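Local coordinates for protein enoyl CoA hydratase/isomerase (Crotonase) (Legionella pneumophila subsp. pneumophila, PDB 3I47) that probably hydrates the double bond of enoyl-CoA thioesters or isomerises them, at residues Met19-Ser23 / Lys24-Phe28; Leu190-Thr193 / Leu194-Ser198; Ala215-Val218 / Ala219-Ile223; Ala236-Val240 / Ser241-Gln245. All coordinates share one frame; numbering follows the deposited sequence.

All four contacts are local, each made between neighbouring parts of one continuous run of chain, so none nests in or crosses another. From the N terminus, interaction 1 closes the loop between strand 14-19 and helix 30-45. Interaction 2 lies within helix 189-201, which packs on the sheet that contains strand 14-19; its nearest atoms are about 11 Å from those of interaction 1. Interaction 3 ends helix 205-218 in a turn leading to helix 225-240. Interaction 4 joins helix 225-240 to helix 242-253 and reaches back to the start of helix 205-218. The centres of interactions 1 and 4 are about 45 Å apart.

Interaction 1 of 4, residues Met19-Ser23 / Lys24-Phe28; sequences MNRIS and KHNAF
Asn26 reaches back to Arg21 and Met19 with its side-chain amide. From CB of Asn26, CG is set anti to the carbonyl carbon (chi1 -65°), which sends the amide toward the end of strand 14-19. CG of Asn26 lies 3.6 Å from CB of Met19. OD1 of Asn26 then accepts the N-H of Arg21 at 2.8 Å, a bent bond with 135° at the hydrogen. The donor is tilted 20° from the carbonyl plane. ND2 of Asn26 points to other partners: it donates to the backbone O of His60 and, weakly, to that of Asn57. The amide is thus held through both ends.

The backbone closes the same loop. Asn26 N donates to Arg21 O at 2.9 Å, and Lys24 N adds a weak bond to that oxygen. A type I beta turn runs from Ile22 to His25, and Arg21 is the centre of an inverse gamma turn. Together they lead the chain from strand 14-19 toward helix 30-45.

Arg21 stretches along the loop. A water bridges its NH1 to Ala27 O, at 2.8 Å from NH1 and 2.7 Å from that oxygen. The water sits at the edge of the guanidinium, in its plane. Asp5 and Asp29 form salt bridges to NE and NH1 of Arg21. On the buried side, SD of Met19 meets the edge of the Phe28 ring, 3.8 Å from CE1. This is a Met-aromatic contact, with Phe61 and Met36 also touching Met19.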
loop_
_atom_site.group_PDB
_atom_site.type_symbol
_atom_site.label_atom_id
_atom_site.label_comp_id
_atom_site.label_asym_id
_atom_site.label_seq_id
_atom_site.Cartn_x
_atom_site.Cartn_y
_atom_site.Cartn_z
ATOM N N MET A 19 -12.727 -0.962 0.911
ATOM C CA MET A 19 -13.397 -2.143 0.365
ATOM C C MET A 19 -14.604 -2.470 1.242
ATOM O O MET A 19 -14.480 -2.617 2.457
ATOM C CB MET A 19 -12.426 -3.321 0.288
ATOM C CG MET A 19 -11.298 -3.112 -0.743
ATOM S SD MET A 19 -10.019 -4.433 -0.864
ATOM C CE MET A 19 -9.237 -4.343 0.764
ATOM N N ASN A 20 -15.773 -2.585 0.614
ATOM C CA ASN A 20 -17.023 -2.608 1.372
ATOM C C ASN A 20 -17.952 -3.758 0.956
ATOM O O ASN A 20 -19.183 -3.666 1.109
ATOM C CB ASN A 20 -17.710 -1.233 1.238
ATOM C CG ASN A 20 -18.837 -1.030 2.239
ATOM O OD1 ASN A 20 -18.691 -1.304 3.431
ATOM N ND2 ASN A 20 -19.977 -0.540 1.750
ATOM N N ARG A 21 -17.370 -4.843 0.451
ATOM C CA ARG A 21 -18.147 -6.068 0.190
ATOM C C ARG A 21 -18.200 -6.904 1.462
ATOM O O ARG A 21 -17.561 -7.954 1.557
ATOM C CB ARG A 21 -17.554 -6.872 -0.965
ATOM C CG ARG A 21 -17.751 -6.231 -2.325
ATOM C CD ARG A 21 -17.427 -7.252 -3.414
ATOM N NE ARG A 21 -17.551 -6.711 -4.767
ATOM C CZ ARG A 21 -17.261 -7.414 -5.863
ATOM N NH1 ARG A 21 -16.850 -8.669 -5.754
ATOM N NH2 ARG A 21 -17.390 -6.867 -7.064
ATOM N N ILE A 22 -18.947 -6.412 2.449
ATOM C CA ILE A 22 -18.950 -7.013 3.783
ATOM C C ILE A 22 -19.429 -8.468 3.773
ATOM O O ILE A 22 -18.795 -9.335 4.372
ATOM C CB ILE A 22 -19.750 -6.134 4.787
ATOM C CG1 ILE A 22 -18.993 -4.811 5.026
ATOM C CG2 ILE A 22 -20.018 -6.911 6.096
ATOM C CD1 ILE A 22 -19.795 -3.760 5.793
ATOM N N SER A 23 -20.520 -8.746 3.067
ATOM C CA SER A 23 -21.076 -10.096 3.067
ATOM C C SER A 23 -20.177 -11.126 2.371
ATOM O O SER A 23 -20.233 -12.322 2.689
ATOM C CB SER A 23 -22.489 -10.100 2.477
ATOM O OG SER A 23 -22.464 -9.803 1.091
ATOM N N LYS A 24 -19.351 -10.658 1.434
ATOM C CA LYS A 24 -18.432 -11.513 0.680
ATOM C C LYS A 24 -16.996 -11.429 1.214
ATOM O O LYS A 24 -16.073 -11.968 0.603
ATOM C CB LYS A 24 -18.453 -11.133 -0.806
ATOM C CG LYS A 24 -19.821 -11.278 -1.481
ATOM C CD LYS A 24 -19.940 -12.586 -2.222
ATOM C CE LYS A 24 -21.321 -12.738 -2.860
ATOM N NZ LYS A 24 -21.659 -11.626 -3.806
ATOM N N HIS A 25 -16.817 -10.761 2.353
ATOM C CA HIS A 25 -15.490 -10.612 2.985
ATOM C C HIS A 25 -14.445 -10.027 2.038
ATOM O O HIS A 25 -13.255 -10.398 2.091
ATOM C CB HIS A 25 -14.999 -11.955 3.547
ATOM C CG HIS A 25 -15.890 -12.532 4.599
ATOM N ND1 HIS A 25 -16.071 -13.888 4.758
ATOM C CD2 HIS A 25 -16.646 -11.937 5.549
ATOM C CE1 HIS A 25 -16.905 -14.104 5.761
ATOM N NE2 HIS A 25 -17.266 -12.936 6.258
ATOM N N ASN A 26 -14.886 -9.103 1.183
ATOM C CA ASN A 26 -13.987 -8.418 0.250
ATOM C C ASN A 26 -13.194 -9.357 -0.644
ATOM O O ASN A 26 -12.066 -9.057 -1.036
ATOM C CB ASN A 26 -13.073 -7.433 1.006
ATOM C CG ASN A 26 -13.858 -6.324 1.624
ATOM O OD1 ASN A 26 -14.756 -5.765 0.973
ATOM N ND2 ASN A 26 -13.551 -5.988 2.878
ATOM N N ALA A 27 -13.822 -10.472 -1.007
ATOM C CA ALA A 27 -13.187 -11.422 -1.916
ATOM C C ALA A 27 -13.003 -10.765 -3.280
ATOM O O ALA A 27 -13.914 -10.097 -3.789
ATOM C CB ALA A 27 -14.010 -12.696 -2.015
ATOM N N PHE A 28 -11.820 -10.942 -3.857
ATOM C CA PHE A 28 -11.420 -10.219 -5.070
ATOM C C PHE A 28 -12.047 -10.750 -6.356
ATOM O O PHE A 28 -12.204 -11.967 -6.551
ATOM C CB PHE A 28 -9.889 -10.280 -5.236
ATOM C CG PHE A 28 -9.114 -9.257 -4.420
ATOM C CD1 PHE A 28 -9.711 -8.523 -3.392
ATOM C CD2 PHE A 28 -7.760 -9.066 -4.685
ATOM C CE1 PHE A 28 -8.953 -7.587 -2.635
ATOM C CE2 PHE A 28 -7.011 -8.136 -3.952
ATOM C CZ PHE A 28 -7.606 -7.406 -2.936
HETATM O O HOH W 1 -16.552 -10.461 -3.604
#

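Interaction 2 of 4, residues Leu190-Thr193 / Leu194-Ser198; sequences LEFT and LKYAS
Leu190 and Leu194 pack one helical turn apart. CD1 of Leu190 lies 3.9 Å from CG of Leu194. CG of Leu190 is anti to its backbone nitrogen (chi1 179°), while CG of Leu194 is anti to the carbonyl carbon (chi1 -67°). With these different first torsions the two branched ends meet. Leu194 N also donates to Leu190 O at 2.9 Å, the usual alpha-helical bond.

Thr193 and Ala197 are buried in the adjoining part. CB of Ala197 rests 3.4 Å from Thr193 O, and OG1 of Thr193 is hydrogen-bonded to the backbone O of Leu189.

The aromatic pair is looser. The rings of Phe192 and Tyr196 lie almost parallel, 12° between planes, but are displaced so far that they hardly face each other. Their centroids are 5.9 Å apart. CE1 of Phe192 comes to 4.2 Å from CB of Tyr196, and His182 meets both rings. Glu191 and Lys195 lie on the solvent side, joined by the helical backbone bond.

Helix 189-201 packs on the mixed sheet. Leu190, Thr193 and Ala197 touch strands 51-56 and 102-106, Leu194 meets strand 14-19, and Phe192 and Tyr196 reach strand 123-127.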
loop_
_atom_site.group_PDB
_atom_site.type_symbol
_atom_site.label_atom_id
_atom_site.label_comp_id
_atom_site.label_asym_id
_atom_site.label_seq_id
_atom_site.Cartn_x
_atom_site.Cartn_y
_atom_site.Cartn_z
ATOM N N LEU A 190 -8.587 1.678 13.115
ATOM C CA LEU A 190 -8.974 2.840 12.322
ATOM C C LEU A 190 -8.436 4.137 12.918
ATOM O O LEU A 190 -7.803 4.938 12.223
ATOM C CB LEU A 190 -10.508 2.911 12.187
ATOM C CG LEU A 190 -11.045 4.105 11.389
ATOM C CD1 LEU A 190 -10.524 4.101 9.960
ATOM C CD2 LEU A 190 -12.585 4.105 11.392
ATOM N N GLU A 191 -8.653 4.324 14.217
ATOM C CA GLU A 191 -8.212 5.546 14.886
ATOM C C GLU A 191 -6.698 5.722 14.763
ATOM O O GLU A 191 -6.214 6.810 14.439
ATOM C CB GLU A 191 -8.641 5.546 16.358
ATOM C CG GLU A 191 -10.160 5.692 16.557
ATOM C CD GLU A 191 -10.954 4.377 16.479
ATOM O OE1 GLU A 191 -12.120 4.412 16.922
ATOM O OE2 GLU A 191 -10.473 3.318 15.987
ATOM N N PHE A 192 -5.945 4.647 15.000
ATOM C CA PHE A 192 -4.487 4.696 14.840
ATOM C C PHE A 192 -4.089 5.109 13.414
ATOM O O PHE A 192 -3.239 5.978 13.203
ATOM C CB PHE A 192 -3.858 3.328 15.172
ATOM C CG PHE A 192 -2.366 3.295 15.008
ATOM C CD1 PHE A 192 -1.777 3.028 13.764
ATOM C CD2 PHE A 192 -1.535 3.558 16.096
ATOM C CE1 PHE A 192 -0.374 3.024 13.609
ATOM C CE2 PHE A 192 -0.144 3.541 15.962
ATOM C CZ PHE A 192 0.446 3.277 14.713
ATOM N N THR A 193 -4.707 4.456 12.435
ATOM C CA THR A 193 -4.377 4.670 11.039
ATOM C C THR A 193 -4.686 6.095 10.592
ATOM O O THR A 193 -3.865 6.724 9.924
ATOM C CB THR A 193 -5.127 3.650 10.160
ATOM O OG1 THR A 193 -4.668 2.345 10.506
ATOM C CG2 THR A 193 -4.843 3.899 8.684
ATOM N N LEU A 194 -5.853 6.611 10.961
ATOM C CA LEU A 194 -6.216 7.978 10.579
ATOM C C LEU A 194 -5.254 9.011 11.165
ATOM O O LEU A 194 -4.842 9.951 10.482
ATOM C CB LEU A 194 -7.647 8.309 10.999
ATOM C CG LEU A 194 -8.764 7.544 10.293
ATOM C CD1 LEU A 194 -10.115 7.991 10.842
ATOM C CD2 LEU A 194 -8.702 7.741 8.780
ATOM N N LYS A 195 -4.865 8.813 12.418
ATOM C CA LYS A 195 -3.935 9.729 13.068
ATOM C C LYS A 195 -2.550 9.663 12.446
ATOM O O LYS A 195 -1.893 10.692 12.255
ATOM C CB LYS A 195 -3.855 9.449 14.563
ATOM C CG LYS A 195 -5.071 9.944 15.303
ATOM C CD LYS A 195 -4.752 10.215 16.743
ATOM C CE LYS A 195 -5.984 10.683 17.465
ATOM N NZ LYS A 195 -5.756 10.671 18.928
ATOM N N TYR A 196 -2.113 8.449 12.120
ATOM C CA TYR A 196 -0.793 8.237 11.555
ATOM C C TYR A 196 -0.722 8.833 10.150
ATOM O O TYR A 196 0.265 9.493 9.801
ATOM C CB TYR A 196 -0.482 6.738 11.563
ATOM C CG TYR A 196 0.899 6.360 11.094
ATOM C CD1 TYR A 196 1.997 6.462 11.945
ATOM C CD2 TYR A 196 1.106 5.872 9.814
ATOM C CE1 TYR A 196 3.276 6.099 11.521
ATOM C CE2 TYR A 196 2.381 5.505 9.375
ATOM C CZ TYR A 196 3.457 5.618 10.244
ATOM O OH TYR A 196 4.714 5.248 9.828
ATOM N N ALA A 197 -1.782 8.621 9.364
ATOM C CA ALA A 197 -1.858 9.183 8.016
ATOM C C ALA A 197 -1.903 10.707 8.083
ATOM O O ALA A 197 -1.217 11.364 7.315
ATOM C CB ALA A 197 -3.071 8.627 7.253
ATOM N N SER A 198 -2.677 11.245 9.028
ATOM C CA SER A 198 -2.767 12.698 9.197
ATOM C C SER A 198 -1.403 13.289 9.529
ATOM O O SER A 198 -1.022 14.338 8.988
ATOM C CB SER A 198 -3.802 13.075 10.257
ATOM O OG SER A 198 -5.110 12.799 9.794
#

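Interaction 3 of 4, residues Ala215-Val218 / Ala219-Ile223; sequences AQYV and ANKKI
The carbonyl oxygen of Tyr217 accepts NZ of Lys221 at 2.8 Å. The amine lies in the carbonyl plane, on a lone pair. The extended part of the lysine chain brings CE over one face of the Tyr217 ring. The one bend beyond CG, at chi4 (59°), then turns NZ to the carbonyl oxygen while keeping it over that face. NZ of Lys221 is 4.0 Å from the ring centroid of Tyr217, close to the ring normal, as a cation-pi contact. CE of Lys221 is offset toward the rim, in a CH-pi contact. The two side chains cross at about a right angle. One charged group is thus shared between a carbonyl and a ring.

The backbone turns at the same place. Lys221 N donates to Val218 O at 3.0 Å, closing a type II beta turn from Val218 to Lys221. A water also joins Val218 O to Lys221 O. Ala219 N still bonds to Ala215 O at 3.3 Å, although Ala219 is the first residue to leave helical backbone angles.

The contact is on the surface. It ends helix 205-218 and starts the connection to helix 225-240. The Tyr217 ring also stacks with Tyr230 of that next helix, linking the two helices beside the turn.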
loop_
_atom_site.group_PDB
_atom_site.type_symbol
_atom_site.label_atom_id
_atom_site.label_comp_id
_atom_site.label_asym_id
_atom_site.label_seq_id
_atom_site.Cartn_x
_atom_site.Cartn_y
_atom_site.Cartn_z
ATOM N N ALA A 215 14.678 7.598 -1.206
ATOM C CA ALA A 215 14.871 6.235 -0.704
ATOM C C ALA A 215 14.879 5.239 -1.860
ATOM O O ALA A 215 15.718 4.349 -1.916
ATOM C CB ALA A 215 13.806 5.866 0.318
ATOM N N GLN A 216 13.943 5.421 -2.790
ATOM C CA GLN A 216 13.848 4.574 -3.968
ATOM C C GLN A 216 15.102 4.660 -4.839
ATOM O O GLN A 216 15.580 3.646 -5.352
ATOM C CB GLN A 216 12.609 4.966 -4.775
ATOM C CG GLN A 216 11.289 4.641 -4.055
ATOM C CD GLN A 216 10.058 5.291 -4.695
ATOM O OE1 GLN A 216 10.129 6.380 -5.289
ATOM N NE2 GLN A 216 8.918 4.632 -4.553
ATOM N N TYR A 217 15.647 5.867 -4.973
ATOM C CA TYR A 217 16.787 6.127 -5.842
ATOM C C TYR A 217 18.084 5.542 -5.286
ATOM O O TYR A 217 18.849 4.893 -6.011
ATOM C CB TYR A 217 16.952 7.629 -6.076
ATOM C CG TYR A 217 18.156 7.985 -6.920
ATOM C CD1 TYR A 217 18.108 7.895 -8.310
ATOM C CD2 TYR A 217 19.346 8.406 -6.328
ATOM C CE1 TYR A 217 19.215 8.223 -9.094
ATOM C CE2 TYR A 217 20.453 8.731 -7.096
ATOM C CZ TYR A 217 20.380 8.642 -8.481
ATOM O OH TYR A 217 21.481 8.966 -9.245
ATOM N N VAL A 218 18.338 5.759 -4.000
ATOM C CA VAL A 218 19.610 5.315 -3.439
ATOM C C VAL A 218 19.673 3.795 -3.265
ATOM O O VAL A 218 20.756 3.213 -3.269
ATOM C CB VAL A 218 19.990 6.057 -2.115
ATOM C CG1 VAL A 218 20.013 7.571 -2.340
ATOM C CG2 VAL A 218 19.064 5.678 -0.963
ATOM N N ALA A 219 18.510 3.156 -3.132
ATOM C CA ALA A 219 18.461 1.718 -2.894
ATOM C C ALA A 219 19.282 0.948 -3.927
ATOM O O ALA A 219 19.183 1.201 -5.131
ATOM C CB ALA A 219 17.015 1.226 -2.864
ATOM N N ASN A 220 20.125 0.042 -3.438
ATOM C CA ASN A 220 20.940 -0.826 -4.308
ATOM C C ASN A 220 21.910 -0.097 -5.265
ATOM O O ASN A 220 22.368 -0.683 -6.252
ATOM C CB ASN A 220 20.044 -1.800 -5.105
ATOM C CG ASN A 220 18.886 -2.358 -4.277
ATOM O OD1 ASN A 220 17.711 -2.125 -4.590
ATOM N ND2 ASN A 220 19.213 -3.082 -3.209
ATOM N N LYS A 221 22.206 1.178 -4.997
ATOM C CA LYS A 221 23.275 1.878 -5.717
ATOM C C LYS A 221 24.565 1.802 -4.924
ATOM O O LYS A 221 24.539 1.798 -3.695
ATOM C CB LYS A 221 22.922 3.344 -5.978
ATOM C CG LYS A 221 21.901 3.513 -7.078
ATOM C CD LYS A 221 21.817 4.938 -7.561
ATOM C CE LYS A 221 21.000 5.018 -8.852
ATOM N NZ LYS A 221 19.614 4.501 -8.678
ATOM N N LYS A 222 25.692 1.736 -5.634
ATOM C CA LYS A 222 27.003 1.737 -5.002
ATOM C C LYS A 222 27.201 3.058 -4.256
ATOM O O LYS A 222 26.900 4.127 -4.787
ATOM C CB LYS A 222 28.098 1.537 -6.057
ATOM C CG LYS A 222 29.502 1.395 -5.494
ATOM C CD LYS A 222 30.523 1.250 -6.605
ATOM C CE LYS A 222 31.924 1.184 -6.035
ATOM N NZ LYS A 222 32.953 1.035 -7.107
ATOM N N ILE A 223 27.679 2.970 -3.018
ATOM C CA ILE A 223 27.945 4.178 -2.230
ATOM C C ILE A 223 29.356 4.655 -2.544
ATOM O O ILE A 223 30.325 4.295 -1.865
ATOM C CB ILE A 223 27.702 3.971 -0.702
ATOM C CG1 ILE A 223 26.270 3.478 -0.455
ATOM C CG2 ILE A 223 27.999 5.278 0.080
ATOM C CD1 ILE A 223 25.980 3.062 0.992
HETATM O O HOH W 2 17.388 2.342 -6.684
HETATM O O HOH W 3 23.083 3.465 -1.932
#

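Interaction 4 of 4, residues Ala236-Val240 / Ser241-Gln245; sequences AHKRV and SDEGQ
Ser241 OG donates to Lys238 O at 2.7 Å and accepts Gly244 N at 3.0 Å. The hydroxyl therefore links the last turn of helix 225-240 to the first turn of helix 242-253. It lies between its own backbone N and carbonyl carbon (chi1 73°), a setting that lets it reach both partners. NZ of Lys238 adds a weak bond to the same oxygen. Lys238 O also receives a CA-H...O contact from Gly244.

Next come the charged ends. NZ of Lys238 forms a salt bridge to OE1 of Glu243 at 2.8 Å. The amine meets OE1 on its anti side, 32° out of the carboxylate plane. Two bends in the lysine chain, at chi2 and chi4, carry NZ toward the acid. Glu243 instead runs extended beyond CG.

On another part of the junction, NE2 of Gln245 donates to Arg239 O at 2.9 Å. This bond is nearly straight, and the acceptor lies close to the glutamine amide plane. A water joins Val240 O to OD1 of Asp242, at 2.8 Å from the carbonyl oxygen and 2.7 Å from the carboxylate oxygen.

Further out, the carboxylate of Glu243 is positioned by the start of helix 205-218. Its OE1 accepts Ala207 N, and its OE2 accepts Glu206 N. The Lys238 side chain also touches Ala207 and Asn210 of that helix. The whole arrangement is a short junction between two successive helices, with Ser241 as the N-cap of helix 242-253, its hydroxyl making the capping bond to Gly244.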
loop_
_atom_site.group_PDB
_atom_site.type_symbol
_atom_site.label_atom_id
_atom_site.label_comp_id
_atom_site.label_asym_id
_atom_site.label_seq_id
_atom_site.Cartn_x
_atom_site.Cartn_y
_atom_site.Cartn_z
ATOM N N ALA A 236 21.317 20.502 -0.751
ATOM C CA ALA A 236 21.654 21.913 -1.015
ATOM C C ALA A 236 20.516 22.615 -1.757
ATOM O O ALA A 236 20.123 23.744 -1.408
ATOM C CB ALA A 236 22.960 22.015 -1.788
ATOM N N HIS A 237 19.969 21.924 -2.759
ATOM C CA HIS A 237 18.844 22.444 -3.534
ATOM C C HIS A 237 17.582 22.561 -2.675
ATOM O O HIS A 237 16.857 23.556 -2.760
ATOM C CB HIS A 237 18.604 21.567 -4.765
ATOM C CG HIS A 237 17.748 22.210 -5.814
ATOM N ND1 HIS A 237 18.190 23.252 -6.604
ATOM C CD2 HIS A 237 16.488 21.937 -6.225
ATOM C CE1 HIS A 237 17.230 23.607 -7.442
ATOM N NE2 HIS A 237 16.189 22.821 -7.235
ATOM N N LYS A 238 17.324 21.558 -1.830
ATOM C CA LYS A 238 16.141 21.596 -0.975
ATOM C C LYS A 238 16.198 22.693 0.090
ATOM O O LYS A 238 15.179 23.283 0.428
ATOM C CB LYS A 238 15.871 20.227 -0.331
ATOM C CG LYS A 238 14.494 20.097 0.326
ATOM C CD LYS A 238 13.419 19.908 -0.750
ATOM C CE LYS A 238 12.023 19.722 -0.150
ATOM N NZ LYS A 238 11.423 20.998 0.346
ATOM N N ARG A 239 17.396 22.979 0.603
ATOM C CA ARG A 239 17.546 23.995 1.632
ATOM C C ARG A 239 17.170 25.383 1.137
ATOM O O ARG A 239 16.677 26.188 1.915
ATOM C CB ARG A 239 18.975 24.020 2.157
ATOM C CG ARG A 239 19.301 22.880 3.121
ATOM C CD ARG A 239 20.783 22.905 3.418
ATOM N NE ARG A 239 21.199 21.879 4.371
ATOM C CZ ARG A 239 22.450 21.696 4.767
ATOM N NH1 ARG A 239 23.416 22.495 4.317
ATOM N NH2 ARG A 239 22.730 20.727 5.632
ATOM N N VAL A 240 17.404 25.646 -0.147
ATOM C CA VAL A 240 17.098 26.969 -0.727
ATOM C C VAL A 240 15.734 27.012 -1.417
ATOM O O VAL A 240 15.309 28.078 -1.888
ATOM C CB VAL A 240 18.211 27.478 -1.695
ATOM C CG1 VAL A 240 19.590 27.561 -0.980
ATOM C CG2 VAL A 240 18.277 26.625 -2.955
ATOM N N SER A 241 15.057 25.863 -1.483
ATOM C CA SER A 241 13.694 25.802 -2.026
ATOM C C SER A 241 12.743 26.651 -1.181
ATOM O O SER A 241 12.987 26.886 -0.006
ATOM C CB SER A 241 13.195 24.347 -2.064
ATOM O OG SER A 241 12.880 23.857 -0.761
ATOM N N ASP A 242 11.635 27.094 -1.772
ATOM C CA ASP A 242 10.646 27.837 -0.997
ATOM C C ASP A 242 10.169 27.065 0.227
ATOM O O ASP A 242 10.038 27.632 1.309
ATOM C CB ASP A 242 9.444 28.206 -1.865
ATOM C CG ASP A 242 9.778 29.240 -2.936
ATOM O OD1 ASP A 242 10.854 29.868 -2.885
ATOM O OD2 ASP A 242 8.944 29.416 -3.841
ATOM N N GLU A 243 9.911 25.765 0.059
ATOM C CA GLU A 243 9.433 24.943 1.166
ATOM C C GLU A 243 10.477 24.760 2.276
ATOM O O GLU A 243 10.144 24.829 3.464
ATOM C CB GLU A 243 8.952 23.583 0.658
ATOM C CG GLU A 243 8.273 22.757 1.722
ATOM C CD GLU A 243 7.902 21.393 1.214
ATOM O OE1 GLU A 243 8.799 20.525 1.170
ATOM O OE2 GLU A 243 6.717 21.183 0.871
ATOM N N GLY A 244 11.731 24.531 1.883
ATOM C CA GLY A 244 12.817 24.368 2.850
ATOM C C GLY A 244 13.042 25.662 3.622
ATOM O O GLY A 244 13.210 25.653 4.842
ATOM N N GLN A 245 13.012 26.788 2.912
ATOM C CA GLN A 245 13.168 28.078 3.570
ATOM C C GLN A 245 12.026 28.379 4.539
ATOM O O GLN A 245 12.254 28.896 5.631
ATOM C CB GLN A 245 13.323 29.198 2.535
ATOM C CG GLN A 245 14.682 29.192 1.879
ATOM C CD GLN A 245 15.777 29.675 2.830
ATOM O OE1 GLN A 245 15.695 30.782 3.378
ATOM N NE2 GLN A 245 16.812 28.848 3.030
HETATM O O HOH W 4 13.310 30.039 -1.689
#